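Local coordinates for protein glycine oxidase (Bacillus cereus ATCC 14579, PDB 7CYX) that probably oxidises glycine with molecular oxygen to glyoxylate, ammonium and hydrogen peroxide, using a bound FAD, as a step in making thiamine diphosphate, at residues A[250-255]-A[260-265]. Numbering follows the deposited sequence.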
ATOM      1  N   ARG A 250      20.994 -14.903   9.381  1.00 62.49           N
ATOM      2  CA  ARG A 250      19.619 -14.531   9.825  1.00 58.32           C
ATOM      3  C   ARG A 250      19.407 -13.011   9.885  1.00 49.17           C
ATOM      4  O   ARG A 250      18.275 -12.596   9.699  1.00 45.79           O
ATOM      5  CB  ARG A 250      19.099 -15.316  11.035  1.00 62.61           C
ATOM      6  CG  ARG A 250      19.077 -16.823  10.849  1.00 68.01           C
ATOM      7  CD  ARG A 250      19.040 -17.536  12.183  1.00 66.84           C
ATOM      8  NE  ARG A 250      18.331 -18.804  12.174  1.00 75.50           N
ATOM      9  CZ  ARG A 250      17.623 -19.270  13.193  1.00 77.72           C
ATOM     10  NH1 ARG A 250      17.499 -18.550  14.290  1.00 74.99           N
ATOM     11  NH2 ARG A 250      17.024 -20.443  13.111  1.00 74.40           N
ATOM     12  N   PHE A 251      20.453 -12.222  10.108  1.00 45.92           N
ATOM     13  CA  PHE A 251      20.298 -10.751  10.159  1.00 44.04           C
ATOM     14  C   PHE A 251      20.011 -10.236   8.750  1.00 47.78           C
ATOM     15  O   PHE A 251      20.609 -10.704   7.790  1.00 45.33           O
ATOM     16  CB  PHE A 251      21.545 -10.116  10.757  1.00 46.61           C
ATOM     17  CG  PHE A 251      21.434  -8.643  11.042  1.00 49.76           C
ATOM     18  CD1 PHE A 251      20.903  -8.191  12.228  1.00 54.08           C
ATOM     19  CD2 PHE A 251      21.882  -7.711  10.133  1.00 47.97           C
ATOM     20  CE1 PHE A 251      20.809  -6.840  12.495  1.00 52.94           C
ATOM     21  CE2 PHE A 251      21.792  -6.362  10.401  1.00 44.01           C
ATOM     22  CZ  PHE A 251      21.253  -5.929  11.580  1.00 51.07           C
ATOM     23  N   TYR A 252      19.112  -9.269   8.634  1.00 44.33           N
ATOM     24  CA  TYR A 252      18.783  -8.806   7.274  1.00 43.87           C
ATOM     25  C   TYR A 252      18.530  -7.310   7.221  1.00 43.02           C
ATOM     26  O   TYR A 252      18.137  -6.701   8.192  1.00 47.72           O
ATOM     27  CB  TYR A 252      17.501  -9.481   6.803  1.00 47.77           C
ATOM     28  CG  TYR A 252      16.356  -9.304   7.757  1.00 50.71           C
ATOM     29  CD1 TYR A 252      15.606  -8.148   7.751  1.00 51.40           C
ATOM     30  CD2 TYR A 252      16.048 -10.271   8.687  1.00 50.81           C
ATOM     31  CE1 TYR A 252      14.567  -7.963   8.636  1.00 54.71           C
ATOM     32  CE2 TYR A 252      15.007 -10.107   9.577  1.00 53.79           C
ATOM     33  CZ  TYR A 252      14.266  -8.948   9.552  1.00 58.62           C
ATOM     34  OH  TYR A 252      13.241  -8.773  10.420  1.00 60.44           O
ATOM     35  N   ILE A 253      18.801  -6.772   6.045  1.00 41.59           N
ATOM     36  CA  ILE A 253      18.497  -5.372   5.681  1.00 44.04           C
ATOM     37  C   ILE A 253      17.629  -5.529   4.446  1.00 47.52           C
ATOM     38  O   ILE A 253      18.055  -6.186   3.527  1.00 52.08           O
ATOM     39  CB  ILE A 253      19.760  -4.561   5.374  1.00 41.61           C
ATOM     40  CG1 ILE A 253      20.772  -4.634   6.512  1.00 41.11           C
ATOM     41  CG2 ILE A 253      19.386  -3.131   5.051  1.00 41.00           C
ATOM     42  CD1 ILE A 253      21.873  -3.627   6.403  1.00 40.23           C
ATOM     43  N   THR A 254      16.423  -5.002   4.465  1.00 47.58           N
ATOM     44  CA  THR A 254      15.598  -5.199   3.266  1.00 52.44           C
ATOM     45  C   THR A 254      14.962  -3.894   2.838  1.00 51.26           C
ATOM     46  O   THR A 254      14.493  -3.172   3.692  1.00 44.18           O
ATOM     47  CB  THR A 254      14.412  -6.113   3.554  1.00 56.11           C
ATOM     48  OG1 THR A 254      14.982  -7.389   3.774  1.00 73.07           O
ATOM     49  CG2 THR A 254      13.455  -6.223   2.395  1.00 59.21           C
ATOM     50  N   PRO A 255      15.017  -3.551   1.545  1.00 52.58           N
ATOM     51  CA  PRO A 255      14.223  -2.435   1.037  1.00 54.36           C
ATOM     52  C   PRO A 255      12.732  -2.787   1.057  1.00 57.24           C
ATOM     53  O   PRO A 255      12.394  -3.969   1.026  1.00 63.24           O
ATOM     54  CB  PRO A 255      14.679  -2.266  -0.419  1.00 50.59           C
ATOM     55  CG  PRO A 255      15.171  -3.654  -0.796  1.00 59.22           C
ATOM     56  CD  PRO A 255      15.798  -4.206   0.479  1.00 55.60           C
ATOM     57  N   ARG A 260      11.884   2.903   2.110  1.00 48.49           N
ATOM     58  CA  ARG A 260      11.933   2.334   3.448  1.00 50.96           C
ATOM     59  C   ARG A 260      12.947   1.167   3.495  1.00 48.45           C
ATOM     60  O   ARG A 260      12.942   0.278   2.613  1.00 50.29           O
ATOM     61  CB  ARG A 260      10.519   1.900   3.851  1.00 53.47           C
ATOM     62  CG  ARG A 260      10.365   1.598   5.337  1.00 63.37           C
ATOM     63  CD  ARG A 260       8.928   1.552   5.840  1.00 55.42           C
ATOM     64  NE  ARG A 260       8.493   0.209   6.145  1.00 54.82           N
ATOM     65  CZ  ARG A 260       7.937  -0.174   7.291  1.00 58.54           C
ATOM     66  NH1 ARG A 260       7.822   0.659   8.310  1.00 55.80           N
ATOM     67  NH2 ARG A 260       7.462  -1.398   7.397  1.00 52.28           N
ATOM     68  N   TYR A 261      13.806   1.167   4.532  1.00 46.15           N
ATOM     69  CA  TYR A 261      14.773   0.077   4.855  1.00 42.98           C
ATOM     70  C   TYR A 261      14.399  -0.541   6.204  1.00 47.79           C
ATOM     71  O   TYR A 261      14.294   0.173   7.218  1.00 51.90           O
ATOM     72  CB  TYR A 261      16.215   0.598   4.764  1.00 45.38           C
ATOM     73  CG  TYR A 261      16.506   1.063   3.361  1.00 44.96           C
ATOM     74  CD1 TYR A 261      16.112   2.318   2.960  1.00 45.03           C
ATOM     75  CD2 TYR A 261      16.987   0.196   2.392  1.00 46.16           C
ATOM     76  CE1 TYR A 261      16.262   2.748   1.660  1.00 41.69           C
ATOM     77  CE2 TYR A 261      17.162   0.611   1.084  1.00 49.57           C
ATOM     78  CZ  TYR A 261      16.780   1.888   0.716  1.00 48.23           C
ATOM     79  OH  TYR A 261      16.910   2.333  -0.561  1.00 49.82           O
ATOM     80  N   VAL A 262      14.163  -1.861   6.196  1.00 43.04           N
ATOM     81  CA  VAL A 262      13.755  -2.615   7.387  1.00 43.51           C
ATOM     82  C   VAL A 262      14.897  -3.547   7.789  1.00 41.86           C
ATOM     83  O   VAL A 262      15.410  -4.285   6.936  1.00 45.43           O
ATOM     84  CB  VAL A 262      12.451  -3.402   7.141  1.00 41.11           C
ATOM     85  CG1 VAL A 262      12.105  -4.307   8.301  1.00 42.70           C
ATOM     86  CG2 VAL A 262      11.288  -2.480   6.842  1.00 41.33           C
ATOM     87  N   ILE A 263      15.268  -3.506   9.082  1.00 41.55           N
ATOM     88  CA  ILE A 263      16.520  -4.059   9.597  1.00 38.92           C
ATOM     89  C   ILE A 263      16.258  -4.798  10.907  1.00 42.90           C
ATOM     90  O   ILE A 263      15.782  -4.206  11.868  1.00 48.23           O
ATOM     91  CB  ILE A 263      17.545  -2.939   9.847  1.00 41.71           C
ATOM     92  CG1 ILE A 263      17.616  -1.920   8.713  1.00 42.92           C
ATOM     93  CG2 ILE A 263      18.908  -3.528  10.157  1.00 48.07           C
ATOM     94  CD1 ILE A 263      18.185  -0.593   9.137  1.00 44.35           C
ATOM     95  N   GLY A 264      16.671  -6.061  10.959  1.00 46.67           N
ATOM     96  CA  GLY A 264      16.419  -6.933  12.093  1.00 47.57           C
ATOM     97  C   GLY A 264      17.171  -8.257  11.956  1.00 48.20           C
ATOM     98  O   GLY A 264      17.953  -8.417  11.033  1.00 53.00           O
ATOM     99  N   ALA A 265      16.974  -9.195  12.885  1.00 46.91           N
ATOM    100  CA  ALA A 265      16.047  -9.065  13.987  1.00 49.17           C
ATOM    101  C   ALA A 265      16.571  -9.886  15.171  1.00 48.28           C
ATOM    102  O   ALA A 265      17.141 -10.965  14.970  1.00 44.06           O
ATOM    103  CB  ALA A 265      14.692  -9.541  13.524  1.00 55.15           C
TER
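Tyr252 and Thr254 pair with Gly264 and Val262 in an antiparallel beta hairpin, strands 251-256 and 260-269, inside the mixed sheet of this FAD-dependent oxidoreductase, between strands 246-248 and 225-236. Two reciprocal pairs of backbone hydrogen bonds join the strands. Tyr252 N donates to Gly264 O at 2.8 Å, and Gly264 N returns a bond to Tyr252 O, while Thr254 and Val262 exchange bonds in the same way. In the non-hydrogen-bonded pairs between and beyond them, CA-H...O contacts add to the seam, such as Ile263 CA to Tyr252 O at 3.4 Å.

Apolar packing on the face of Ile253, Pro255, Tyr261 and Ile263 is directed partly at helix 278-291, which receives Ile253 and Ile263. Phe251 lies beside this group: with CG anti to the backbone N (chi1 -172°), its ring leans over to the neighbouring strand, where CZ meets Ile263 CG2 at 3.6 Å. At the far end Pro255 CB rests against Tyr261 CE2, and the Tyr261 hydroxyl is hydrogen-bonded to Leu241 N.

At the end of the hairpin marked by Tyr252 and Ala265, FAD touches both; Tyr252 and Thr254 also pack on Leu49. Chi1 of 54° sets Tyr252 CG between its backbone N and carbonyl carbon, which swings the ring over Gly264; there Gly264 CA makes a CH-pi contact, 4.2 Å from the ring centroid and 24° off the normal. Gly264 O caps a face of each ring, above the centre of Tyr252 but toward the rim of Phe251, 3.2 Å from Phe251 CD1. A cis peptide then leads into Ala265, whose CB lies 3.5 Å from Tyr252 OH.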